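Local coordinates for protein oxygenase-reductase (Streptomyces fradiae, PDB 4OSP) that reduces the C-6 ketone of angucyclinones in the urdamycin pathway with NADPH, as the C-terminal reductase domain of the longer UrdM protein, at residues B[40-45]-B[94-99]; B[126-131]-B[171-176]; B[133-138]-B[175-180]; B[141-146]-B[186-191]; B[194-199]-B[239-244]. All coordinates share one frame; numbering follows the deposited sequence.

Contact 1: B[40-45]-B[94-99]; sequences GALVAV and ERTDAT
Leu42 meets Arg95 and Thr96 where the last turn of helix 80-96 lies against strand 42-47 of the Rossmann fold, a good illustration of how one strand residue can cover a helix end. The closest approach is methyl to methyl, Leu42 CD2 to Thr96 CG2 at 3.8 Å. The same CD2 lies 4.1 Å from Arg95 CB, while Leu42 CD1 touches Arg95 CD, also at 4.1 Å. The leucine crosses the extended aliphatic arm of Arg95 at about a right angle. The guanidinium is held within its own helix, NH1 bonding to Gly91 O.

The next shell places the backbones. Strand 42-47 runs in the parallel sheet between strands 18-21 and 67-72: Leu42 pairs with Lys17 and Ala19, and Val43 with Arg67 and Phe69. The chain enters this strand from helix 27-38 through Gly40, whose positive phi (114°) closes a Schellman motif. On the helical side, Thr96 has CG2 anti to its carbonyl carbon, directed at the leucine, with OG1 between N and C (chi1 56°) and left for the backbone. That hydroxyl is bonded to Leu92 O, one turn earlier, and completes an ST turn as the helix ends: Thr96 OG1 accepts from Ala98 N at 3.2 Å, with an N-H...O angle of 157°.

Contact 2: B[126-131]-B[171-176]; sequences RLVAVN and AMTKGA
Leu127 O meets both its own helix and the partner helix: it accepts the backbone N-H of Asn131 at 2.8 Å and is touched by the methyl CG2 of Thr173 at 3.5 Å. The two helices, 121-142 and 168-187, belong to the Rossmann-type core of a short-chain dehydrogenase/reductase, and Tyr170 and Lys174 form the YxxxK signature of that family. Here the short helical segments pass 9.2 Å apart, crossing at -31°.

Thr173 is the central side chain of the contact. Its branches divide the work: CG2 rests against the Leu127 backbone and CB, while OG1 faces Asn131. With OG1 placed between its own backbone N and carbonyl carbon (chi1 64°), the hydroxyl can bond back to Tyr170 O and still press on Asn131 CB, 3.1 Å away. A polar atom in this buried position is thus satisfied within its own helix.

Asn131 stands where helix 121-142 widens into a pi-type turn. Its OD1 takes the N-H of Val110, next to Gly109 of the NADP(+) site, and so ties the helix to the loop beside the cofactor. Arg126 and Lys174 also belong to that site, although no cofactor is bound to this chain. Val128 packs on Val128 of the second subunit, in keeping with the four-helix interface common among these enzymes. Within the chain, Val128 also meets the threonine methyl, its CG2 lying 4.2 Å from Thr173 CG2.

Contact 3: B[133-138]-B[175-180]; sequences KAPFFI and GAMDQL
Pro135 and Phe136 share one leucine across the nearly parallel helices 121-142 and 168-187, which lie together on a face of the Rossmann sheet; the short segments run 14° apart in direction with axes 10.1 Å from each other. At that spacing, larger side chains must fill the groove, and here the filling is entirely apolar.

The dense part gathers round Pro135. Its CB receives the Met177 methyl, CE, at 3.6 Å, and Leu180 CD1 at 3.9 Å. Met177 starts out with CG anti to its backbone N (chi1 151°) and then bends at both following torsions, which carries the methyl back to the proline, crossing it at about a right angle. Toward the sheet this cluster is covered by Asn106 and Asn154, one from each of two neighbouring strands. The proline also accounts for a kink, since its nitrogen has no hydrogen to offer the preceding turn.

The other side has fewer partners within the chain and is joined by a second copy of the protein. One methyl of Leu180, CD2, meets the Phe136 ring, lying obliquely to it at 3.7 Å from CD2 of the phenylalanine. The ring also meets Phe124 of the second subunit, their planes about 35° apart. Nearby, Lys133 NZ forms a salt bridge with Asp125 of that subunit. Phe136 is further steadied by its sequence neighbour: its CD1 sits over the centre of the Phe137 ring, 3.5 Å above the plane.

Contact 4: B[141-146]-B[186-191]; sequences RALTLI and KHLGSR
A small, mainly apolar contact joins Leu143 to Leu188 and Arg191 near the C-terminal ends of helices 121-142 and 168-187, and shows how the ends of paired helices in a Rossmann fold can stay together. Leu143 supplies the central side chain. Its CD2 fits against the fork of Leu188, the first residue to leave helical angles after helix 168-187, 3.8 Å from each of the leucine methyls CD1 and CD2, and the two side chains meet at an oblique angle.

The other branch faces a charge. In the conformer given, Arg191 bends at chi2 and chi3 so that NH2 comes within 3.9 Å of Leu143 CD1, with the leucine at the edge of the guanidinium. A second conformer of Arg191 was modelled, which makes this half of the contact doubtful.

Ala142 O secures the turn carrying Leu143, accepting from both Leu145 N (2.7 Å) and Ile146 N (2.9 Å). Beneath the pair lies strand 151-155, where Ile152 is touched by Leu188 and Ile146 alike. Helix 80-96 flanks the first segment through the salt bridge of its Glu89 with Arg141, while Glu117 of the second subunit packs on Leu143 and bonds to His187.

Contact 5: B[194-199]-B[239-244]; sequences TVNSVG and AFLAGD
Leu241 lies against Val198 and Asn196, bringing the end of helix 231-242 down on strand 194-204, an example of the helix-on-sheet packing that builds a Rossmann fold. Its neighbours show which layer this is: Ala242 touches helix 27-38, whereas Ser197, pointing to the other face of the sheet, bonds to Asp178 and Thr181 of helix 168-187.

The van der Waals contacts radiate from the two methyls of the leucine. CD1 presses on Val198 CG2 at 3.3 Å, tighter than usual van der Waals contact, and lies 3.9 Å from Asn196 CB. CD2 comes to 4.0 Å from Asn196 ND2. The valine has CG1 anti to its backbone N (chi1 179°), which leaves CG2 to meet the helix as the two side chains slide past each other in opposite directions. Ile153 and Leu254, on the strands to either side, also touch Leu241. Phe240, the residue before Leu241, stacks on Phe240 of the third subunit.

The polar contacts lie toward the start of the strand. Asn196 spends its amide on the neighbouring chain segment, with ND2 donating to Ile249 O and OD1 bonded to Ser252 OG; its buried polar end is thereby satisfied and its rotation fixed. Thr194 does not touch the helix closely, and a water bridges the gap to Leu241 O, which also has a weak bond from Arg151 NE: the water stands 2.8 Å from Thr194 OG1 and donates to Leu241 O at 2.9 Å.

Overall arrangement
Contacts 2, 3 and 4 read like successive stations along one helix pair, 121-142 with 168-187: contacts 2 and 3 share Gly175 and Ala176, and contact 4 ends the series at the outer, partly buried margin. Chemistry shifts along the way, from a threonine and asparagine beside the cofactor site, through a purely apolar cluster, to leucines edged by an arginine. All three also face the second subunit. Contacts 1 and 5 instead set helices on strands of the common sheet, the former partly buried, by an inner strand of the sheet, the latter buried and water-bridged. Thr99 against Leu145 links contacts 1 and 4; Leu188 against Val195 joins contacts 4 and 5.

Contact 1: B[40-45]-B[94-99]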
# COMPACT_ATOMS: atom_id res chain seq x y z
N GLY B 40 10.41 -23.54 -22.09
CA GLY B 40 10.31 -23.61 -23.56
C GLY B 40 10.58 -22.32 -24.32
O GLY B 40 10.48 -22.28 -25.54
N ALA B 41 10.94 -21.27 -23.60
CA ALA B 41 11.14 -19.95 -24.21
C ALA B 41 12.54 -19.84 -24.82
O ALA B 41 13.52 -20.32 -24.23
CB ALA B 41 10.93 -18.85 -23.18
N LEU B 42 12.62 -19.20 -25.98
CA LEU B 42 13.92 -18.80 -26.53
C LEU B 42 14.33 -17.47 -25.89
O LEU B 42 13.61 -16.46 -26.00
CB LEU B 42 13.89 -18.70 -28.06
CG LEU B 42 15.00 -17.83 -28.66
CD1 LEU B 42 16.35 -18.51 -28.57
CD2 LEU B 42 14.69 -17.44 -30.09
N VAL B 43 15.49 -17.46 -25.25
CA VAL B 43 15.88 -16.37 -24.36
C VAL B 43 17.11 -15.64 -24.86
O VAL B 43 18.13 -16.26 -25.20
CB VAL B 43 16.15 -16.87 -22.92
CG1 VAL B 43 16.50 -15.71 -22.00
CG2 VAL B 43 14.95 -17.65 -22.38
N ALA B 44 17.02 -14.31 -24.89
CA ALA B 44 18.17 -13.47 -25.13
C ALA B 44 18.81 -13.11 -23.80
O ALA B 44 18.21 -12.42 -22.98
CB ALA B 44 17.77 -12.22 -25.90
N VAL B 45 20.01 -13.63 -23.57
CA VAL B 45 20.75 -13.34 -22.36
C VAL B 45 21.55 -12.09 -22.63
O VAL B 45 22.42 -12.08 -23.49
CB VAL B 45 21.71 -14.50 -22.00
CG1 VAL B 45 22.57 -14.15 -20.79
CG2 VAL B 45 20.93 -15.78 -21.76
N GLU B 94 17.17 -14.46 -36.86
CA GLU B 94 17.94 -15.65 -37.26
C GLU B 94 17.33 -16.97 -36.79
O GLU B 94 17.38 -17.97 -37.50
CB GLU B 94 19.35 -15.56 -36.71
CG GLU B 94 20.23 -14.55 -37.41
CD GLU B 94 21.68 -14.72 -37.02
OE1 GLU B 94 22.03 -15.82 -36.52
OE2 GLU B 94 22.46 -13.76 -37.21
N ARG B 95 16.79 -16.98 -35.57
CA ARG B 95 16.34 -18.23 -34.97
C ARG B 95 14.85 -18.50 -35.13
O ARG B 95 14.41 -19.63 -34.94
CB ARG B 95 16.76 -18.28 -33.50
CG ARG B 95 18.27 -18.31 -33.32
CD ARG B 95 18.69 -17.88 -31.93
NE ARG B 95 20.14 -17.99 -31.79
CZ ARG B 95 21.01 -17.06 -32.18
NH1 ARG B 95 20.59 -15.92 -32.72
NH2 ARG B 95 22.31 -17.26 -32.02
N THR B 96 14.08 -17.48 -35.48
CA THR B 96 12.62 -17.62 -35.53
C THR B 96 12.01 -17.12 -36.83
O THR B 96 10.87 -17.47 -37.14
CB THR B 96 11.93 -16.84 -34.39
OG1 THR B 96 12.33 -15.47 -34.45
CG2 THR B 96 12.28 -17.42 -33.03
N ASP B 97 12.74 -16.29 -37.56
CA ASP B 97 12.20 -15.58 -38.74
C ASP B 97 11.29 -14.40 -38.37
O ASP B 97 10.63 -13.82 -39.23
CB ASP B 97 11.47 -16.55 -39.69
CG ASP B 97 12.42 -17.24 -40.66
OD1 ASP B 97 13.02 -16.54 -41.51
OD2 ASP B 97 12.55 -18.48 -40.58
N ALA B 98 11.25 -14.06 -37.08
CA ALA B 98 10.44 -12.94 -36.60
C ALA B 98 11.21 -12.16 -35.54
O ALA B 98 12.21 -12.66 -35.00
CB ALA B 98 9.12 -13.45 -36.06
N THR B 99 10.78 -10.93 -35.27
CA THR B 99 11.39 -10.12 -34.20
C THR B 99 10.44 -10.02 -33.00
O THR B 99 10.69 -9.27 -32.05
CB THR B 99 11.79 -8.70 -34.67
OG1 THR B 99 10.68 -8.08 -35.35
CG2 THR B 99 13.00 -8.75 -35.60

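Contact 2: B[126-131]-B[171-176]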
# COMPACT_ATOMS: atom_id res chain seq x y z
N ARG B 126 24.47 8.33 -12.90
CA ARG B 126 24.82 6.98 -13.30
C ARG B 126 23.72 5.99 -12.90
O ARG B 126 23.30 5.16 -13.72
CB ARG B 126 26.18 6.58 -12.69
CG ARG B 126 26.51 5.09 -12.76
CD ARG B 126 27.47 4.77 -13.91
NE ARG B 126 27.14 3.51 -14.57
CZ ARG B 126 27.37 3.25 -15.86
NH1 ARG B 126 27.93 4.17 -16.64
NH2 ARG B 126 27.03 2.08 -16.38
N LEU B 127 23.26 6.08 -11.66
CA LEU B 127 22.21 5.19 -11.16
C LEU B 127 20.89 5.38 -11.90
O LEU B 127 20.22 4.40 -12.21
CB LEU B 127 22.01 5.39 -9.65
CG LEU B 127 23.17 4.97 -8.73
CD1 LEU B 127 23.25 5.87 -7.51
CD2 LEU B 127 23.05 3.52 -8.31
N VAL B 128 20.53 6.63 -12.17
CA VAL B 128 19.32 6.95 -12.93
C VAL B 128 19.41 6.33 -14.32
O VAL B 128 18.53 5.55 -14.72
CB VAL B 128 19.12 8.48 -13.06
CG1 VAL B 128 18.07 8.81 -14.12
CG2 VAL B 128 18.73 9.08 -11.72
N ALA B 129 20.49 6.66 -15.03
CA ALA B 129 20.72 6.21 -16.41
C ALA B 129 20.55 4.70 -16.55
O ALA B 129 19.95 4.23 -17.52
CB ALA B 129 22.11 6.62 -16.87
N VAL B 130 21.06 3.96 -15.56
CA VAL B 130 21.03 2.50 -15.60
C VAL B 130 19.73 1.91 -15.06
O VAL B 130 19.16 1.00 -15.65
CB VAL B 130 22.23 1.87 -14.83
CG1 VAL B 130 22.08 0.34 -14.76
CG2 VAL B 130 23.56 2.24 -15.49
N ASN B 131 19.26 2.43 -13.92
CA ASN B 131 18.16 1.81 -13.19
C ASN B 131 16.75 2.33 -13.57
O ASN B 131 15.77 1.65 -13.30
CB ASN B 131 18.35 1.94 -11.68
CG ASN B 131 19.71 1.45 -11.20
OD1 ASN B 131 20.12 0.33 -11.49
ND2 ASN B 131 20.39 2.28 -10.43
N ALA B 171 17.38 3.16 -4.28
CA ALA B 171 15.95 2.97 -3.99
C ALA B 171 15.08 3.95 -4.79
O ALA B 171 14.00 3.58 -5.28
CB ALA B 171 15.69 3.13 -2.51
N MET B 172 15.55 5.18 -4.93
CA MET B 172 14.85 6.17 -5.76
C MET B 172 14.70 5.69 -7.19
O MET B 172 13.61 5.79 -7.78
CB MET B 172 15.56 7.53 -5.73
CG MET B 172 15.45 8.22 -4.38
SD MET B 172 16.52 9.64 -4.18
CE MET B 172 15.69 10.88 -5.18
N THR B 173 15.77 5.13 -7.74
CA THR B 173 15.72 4.64 -9.11
C THR B 173 14.74 3.48 -9.21
O THR B 173 14.03 3.35 -10.21
CB THR B 173 17.12 4.27 -9.68
OG1 THR B 173 17.68 3.18 -8.93
CG2 THR B 173 18.07 5.48 -9.63
N LYS B 174 14.68 2.67 -8.16
CA LYS B 174 13.78 1.51 -8.13
C LYS B 174 12.32 1.85 -7.84
O LYS B 174 11.41 1.14 -8.28
CB LYS B 174 14.30 0.45 -7.17
CG LYS B 174 15.56 -0.26 -7.66
CD LYS B 174 15.32 -0.95 -8.99
CE LYS B 174 16.21 -2.17 -9.17
NZ LYS B 174 16.05 -2.80 -10.51
N GLY B 175 12.09 2.93 -7.09
CA GLY B 175 10.75 3.48 -6.92
C GLY B 175 10.26 4.07 -8.24
O GLY B 175 9.09 3.99 -8.57
N ALA B 176 11.19 4.65 -9.00
CA ALA B 176 10.92 5.09 -10.36
C ALA B 176 10.48 3.90 -11.21
O ALA B 176 9.51 4.00 -11.98
CB ALA B 176 12.15 5.76 -10.95

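Contact 3: B[133-138]-B[175-180]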
# COMPACT_ATOMS: atom_id res chain seq x y z
N LYS B 133 16.18 5.31 -16.41
CA LYS B 133 16.19 5.75 -17.80
C LYS B 133 16.18 4.59 -18.77
O LYS B 133 15.34 4.54 -19.67
CB LYS B 133 17.39 6.65 -18.07
CG LYS B 133 17.42 7.21 -19.49
CD LYS B 133 18.32 8.42 -19.60
CE LYS B 133 18.33 8.99 -21.02
NZ LYS B 133 19.30 10.10 -21.15
N ALA B 134 17.12 3.66 -18.60
CA ALA B 134 17.24 2.56 -19.55
C ALA B 134 15.97 1.72 -19.56
O ALA B 134 15.40 1.46 -20.62
CB ALA B 134 18.47 1.71 -19.28
N PRO B 135 15.51 1.28 -18.37
CA PRO B 135 14.30 0.47 -18.40
C PRO B 135 13.12 1.20 -19.05
O PRO B 135 12.36 0.57 -19.81
CB PRO B 135 14.03 0.18 -16.92
CG PRO B 135 15.39 0.22 -16.30
CD PRO B 135 16.10 1.33 -17.02
N PHE B 136 12.98 2.50 -18.81
CA PHE B 136 11.94 3.25 -19.52
C PHE B 136 12.08 3.14 -21.04
O PHE B 136 11.13 2.77 -21.73
CB PHE B 136 11.88 4.72 -19.13
CG PHE B 136 10.88 5.49 -19.92
CD1 PHE B 136 11.23 6.08 -21.14
CD2 PHE B 136 9.54 5.54 -19.51
CE1 PHE B 136 10.28 6.73 -21.91
CE2 PHE B 136 8.59 6.21 -20.27
CZ PHE B 136 8.96 6.80 -21.47
N PHE B 137 13.25 3.47 -21.56
CA PHE B 137 13.46 3.46 -23.01
C PHE B 137 13.51 2.07 -23.62
O PHE B 137 13.20 1.89 -24.80
CB PHE B 137 14.66 4.34 -23.41
CG PHE B 137 14.36 5.80 -23.27
CD1 PHE B 137 13.58 6.44 -24.23
CD2 PHE B 137 14.74 6.49 -22.13
CE1 PHE B 137 13.24 7.77 -24.07
CE2 PHE B 137 14.40 7.83 -21.97
CZ PHE B 137 13.64 8.47 -22.93
N ILE B 138 13.83 1.07 -22.80
CA ILE B 138 13.77 -0.32 -23.24
C ILE B 138 12.32 -0.73 -23.42
O ILE B 138 11.97 -1.38 -24.41
CB ILE B 138 14.45 -1.27 -22.24
CG1 ILE B 138 15.97 -1.07 -22.26
CG2 ILE B 138 14.08 -2.72 -22.55
CD1 ILE B 138 16.71 -1.88 -21.20
N GLY B 175 12.09 2.93 -7.09
CA GLY B 175 10.75 3.48 -6.92
C GLY B 175 10.26 4.07 -8.24
O GLY B 175 9.09 3.99 -8.57
N ALA B 176 11.19 4.65 -9.00
CA ALA B 176 10.92 5.09 -10.36
C ALA B 176 10.48 3.90 -11.21
O ALA B 176 9.51 4.00 -11.98
CB ALA B 176 12.15 5.76 -10.95
N MET B 177 11.16 2.77 -11.04
CA MET B 177 10.86 1.55 -11.77
C MET B 177 9.48 0.95 -11.49
O MET B 177 8.83 0.41 -12.40
CB MET B 177 11.96 0.51 -11.51
CG MET B 177 11.52 -0.94 -11.59
SD MET B 177 12.84 -1.96 -12.28
CE MET B 177 12.68 -1.54 -14.00
N ASP B 178 9.02 1.06 -10.24
CA ASP B 178 7.67 0.65 -9.89
C ASP B 178 6.58 1.49 -10.57
O ASP B 178 5.48 1.01 -10.84
CB ASP B 178 7.48 0.68 -8.37
CG ASP B 178 8.27 -0.41 -7.67
OD1 ASP B 178 8.66 -1.41 -8.33
OD2 ASP B 178 8.52 -0.27 -6.44
N GLN B 179 6.89 2.75 -10.83
CA GLN B 179 5.95 3.61 -11.52
C GLN B 179 5.76 3.14 -12.96
O GLN B 179 4.63 3.16 -13.48
CB GLN B 179 6.40 5.07 -11.44
CG GLN B 179 6.26 5.63 -10.03
CD GLN B 179 4.80 5.67 -9.58
OE1 GLN B 179 3.93 6.12 -10.32
NE2 GLN B 179 4.54 5.18 -8.39
N LEU B 180 6.85 2.65 -13.57
CA LEU B 180 6.77 2.00 -14.88
C LEU B 180 5.67 0.94 -14.91
O LEU B 180 4.86 0.88 -15.83
CB LEU B 180 8.10 1.34 -15.24
CG LEU B 180 9.22 2.19 -15.85
CD1 LEU B 180 10.48 1.34 -15.98
CD2 LEU B 180 8.81 2.74 -17.22

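Contact 4: B[141-146]-B[186-191]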
# COMPACT_ATOMS: atom_id res chain seq x y z
N ARG B 141 11.04 1.18 -26.60
CA ARG B 141 11.49 0.54 -27.81
C ARG B 141 10.88 -0.87 -27.97
O ARG B 141 10.49 -1.26 -29.09
CB ARG B 141 13.03 0.51 -27.85
CG ARG B 141 13.66 -0.23 -29.02
CD ARG B 141 13.49 0.48 -30.37
NE ARG B 141 13.50 -0.51 -31.45
CZ ARG B 141 14.59 -0.88 -32.11
NH1 ARG B 141 15.76 -0.34 -31.80
NH2 ARG B 141 14.53 -1.79 -33.06
N ALA B 142 10.74 -1.61 -26.88
CA ALA B 142 10.20 -2.98 -26.95
C ALA B 142 8.73 -3.07 -27.39
O ALA B 142 8.30 -4.10 -27.93
CB ALA B 142 10.41 -3.74 -25.65
N LEU B 143 7.96 -2.01 -27.13
CA LEU B 143 6.54 -1.98 -27.51
C LEU B 143 6.34 -2.28 -28.99
O LEU B 143 5.30 -2.80 -29.39
CB LEU B 143 5.89 -0.64 -27.17
CG LEU B 143 5.78 -0.18 -25.72
CD1 LEU B 143 4.92 1.08 -25.68
CD2 LEU B 143 5.21 -1.24 -24.80
N THR B 144 7.34 -1.95 -29.79
CA THR B 144 7.29 -2.25 -31.22
C THR B 144 7.39 -3.75 -31.52
O THR B 144 6.99 -4.19 -32.60
CB THR B 144 8.39 -1.50 -31.99
OG1 THR B 144 8.33 -1.88 -33.37
CG2 THR B 144 9.77 -1.87 -31.47
N LEU B 145 7.91 -4.53 -30.58
CA LEU B 145 8.14 -5.95 -30.80
C LEU B 145 7.17 -6.85 -30.03
O LEU B 145 6.89 -7.96 -30.46
CB LEU B 145 9.59 -6.32 -30.47
CG LEU B 145 10.69 -5.47 -31.11
CD1 LEU B 145 12.07 -5.94 -30.65
CD2 LEU B 145 10.62 -5.51 -32.64
N ILE B 146 6.68 -6.37 -28.89
CA ILE B 146 5.78 -7.17 -28.05
C ILE B 146 4.38 -7.26 -28.65
O ILE B 146 3.76 -6.24 -28.92
CB ILE B 146 5.71 -6.64 -26.60
CG1 ILE B 146 7.11 -6.63 -25.97
CG2 ILE B 146 4.71 -7.46 -25.78
CD1 ILE B 146 7.22 -5.80 -24.71
N LYS B 186 -1.76 0.22 -17.12
CA LYS B 186 -2.92 0.95 -17.61
C LYS B 186 -2.80 1.19 -19.11
O LYS B 186 -3.74 0.93 -19.87
CB LYS B 186 -3.05 2.28 -16.86
CG LYS B 186 -4.15 3.20 -17.37
CD LYS B 186 -5.50 2.68 -16.94
CE LYS B 186 -6.63 3.59 -17.39
NZ LYS B 186 -7.87 2.78 -17.51
N HIS B 187 -1.62 1.65 -19.54
CA HIS B 187 -1.42 2.04 -20.94
C HIS B 187 -1.63 0.84 -21.86
O HIS B 187 -2.25 0.98 -22.91
CB HIS B 187 -0.03 2.63 -21.15
CG HIS B 187 0.18 3.25 -22.50
ND1 HIS B 187 -0.58 4.31 -22.96
CD2 HIS B 187 1.07 2.97 -23.48
CE1 HIS B 187 -0.18 4.65 -24.17
NE2 HIS B 187 0.82 3.85 -24.51
N LEU B 188 -1.13 -0.32 -21.45
CA LEU B 188 -1.09 -1.49 -22.33
C LEU B 188 -2.28 -2.45 -22.16
O LEU B 188 -2.27 -3.55 -22.70
CB LEU B 188 0.23 -2.24 -22.16
CG LEU B 188 1.52 -1.43 -22.43
CD1 LEU B 188 2.76 -2.25 -22.14
CD2 LEU B 188 1.54 -0.89 -23.85
N GLY B 189 -3.30 -2.01 -21.42
CA GLY B 189 -4.53 -2.81 -21.20
C GLY B 189 -5.24 -3.25 -22.48
O GLY B 189 -5.60 -4.43 -22.64
N SER B 190 -5.43 -2.31 -23.40
CA SER B 190 -6.15 -2.59 -24.65
C SER B 190 -5.39 -3.57 -25.57
O SER B 190 -5.96 -4.07 -26.54
CB SER B 190 -6.40 -1.30 -25.41
OG SER B 190 -5.16 -0.72 -25.79
N ARG B 191 -4.11 -3.80 -25.28
CA ARG B 191 -3.32 -4.77 -26.03
C ARG B 191 -3.08 -6.06 -25.24
O ARG B 191 -2.30 -6.92 -25.65
CB ARG B 191 -1.99 -4.16 -26.48
CG ARG B 191 -2.13 -2.76 -27.03
CD ARG B 191 -1.25 -2.52 -28.25
NE ARG B 191 0.15 -2.25 -27.92
CZ ARG B 191 0.61 -1.06 -27.51
NH1 ARG B 191 -0.22 -0.04 -27.35
NH2 ARG B 191 1.90 -0.91 -27.25

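Contact 5: B[194-199]-B[239-244]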
# COMPACT_ATOMS: atom_id res chain seq x y z
N THR B 194 0.34 -7.77 -19.82
CA THR B 194 0.45 -7.52 -18.37
C THR B 194 1.80 -6.89 -18.05
O THR B 194 2.80 -7.16 -18.71
CB THR B 194 0.25 -8.78 -17.51
OG1 THR B 194 1.43 -9.60 -17.57
CG2 THR B 194 -0.98 -9.58 -17.97
N VAL B 195 1.80 -6.04 -17.02
CA VAL B 195 3.00 -5.35 -16.56
C VAL B 195 3.02 -5.46 -15.03
O VAL B 195 2.13 -4.98 -14.35
CB VAL B 195 3.01 -3.85 -16.99
CG1 VAL B 195 4.39 -3.25 -16.83
CG2 VAL B 195 2.54 -3.68 -18.43
N ASN B 196 4.04 -6.15 -14.51
CA ASN B 196 4.13 -6.36 -13.07
C ASN B 196 5.55 -6.14 -12.55
O ASN B 196 6.53 -6.13 -13.30
CB ASN B 196 3.65 -7.77 -12.71
CG ASN B 196 2.15 -7.93 -12.89
OD1 ASN B 196 1.35 -7.40 -12.12
ND2 ASN B 196 1.77 -8.68 -13.91
N SER B 197 5.64 -5.94 -11.24
CA SER B 197 6.92 -5.78 -10.56
C SER B 197 7.13 -6.98 -9.64
O SER B 197 6.17 -7.53 -9.11
CB SER B 197 6.93 -4.50 -9.72
OG SER B 197 7.21 -3.37 -10.52
N VAL B 198 8.38 -7.40 -9.50
CA VAL B 198 8.76 -8.44 -8.57
C VAL B 198 9.84 -7.86 -7.66
O VAL B 198 10.84 -7.32 -8.14
CB VAL B 198 9.30 -9.69 -9.31
CG1 VAL B 198 9.72 -10.76 -8.30
CG2 VAL B 198 8.25 -10.26 -10.26
N GLY B 199 9.62 -7.94 -6.35
CA GLY B 199 10.55 -7.39 -5.37
C GLY B 199 11.30 -8.46 -4.61
O GLY B 199 10.72 -9.20 -3.81
N ALA B 239 8.79 -16.48 -13.76
CA ALA B 239 8.30 -17.46 -14.73
C ALA B 239 6.78 -17.58 -14.69
O ALA B 239 6.13 -17.68 -15.72
CB ALA B 239 8.95 -18.81 -14.48
N PHE B 240 6.22 -17.58 -13.48
CA PHE B 240 4.79 -17.56 -13.31
C PHE B 240 4.15 -16.33 -13.98
O PHE B 240 3.20 -16.46 -14.75
CB PHE B 240 4.42 -17.61 -11.83
CG PHE B 240 2.99 -17.22 -11.55
CD1 PHE B 240 1.93 -18.03 -11.99
CD2 PHE B 240 2.70 -16.02 -10.91
CE1 PHE B 240 0.63 -17.65 -11.77
CE2 PHE B 240 1.39 -15.65 -10.67
CZ PHE B 240 0.36 -16.46 -11.10
N LEU B 241 4.66 -15.14 -13.67
CA LEU B 241 4.13 -13.91 -14.29
C LEU B 241 4.17 -13.99 -15.81
O LEU B 241 3.29 -13.45 -16.51
CB LEU B 241 4.88 -12.66 -13.81
CG LEU B 241 4.67 -12.26 -12.35
CD1 LEU B 241 5.56 -11.08 -11.96
CD2 LEU B 241 3.20 -11.94 -12.09
N ALA B 242 5.19 -14.66 -16.31
CA ALA B 242 5.47 -14.70 -17.73
C ALA B 242 4.55 -15.66 -18.48
O ALA B 242 4.49 -15.64 -19.71
CB ALA B 242 6.92 -15.07 -17.96
N GLY B 243 3.82 -16.50 -17.74
CA GLY B 243 2.97 -17.50 -18.35
C GLY B 243 1.50 -17.15 -18.34
O GLY B 243 1.11 -16.11 -17.81
N ASP B 244 0.69 -18.05 -18.90
CA ASP B 244 -0.74 -17.83 -19.07
C ASP B 244 -1.52 -17.76 -17.74
O ASP B 244 -2.55 -17.09 -17.66
CB ASP B 244 -1.32 -18.90 -20.01
CG ASP B 244 -2.82 -18.72 -20.25
OD1 ASP B 244 -3.22 -17.72 -20.89
OD2 ASP B 244 -3.60 -19.59 -19.81
O HOH W 1 1.33 -11.49 -15.55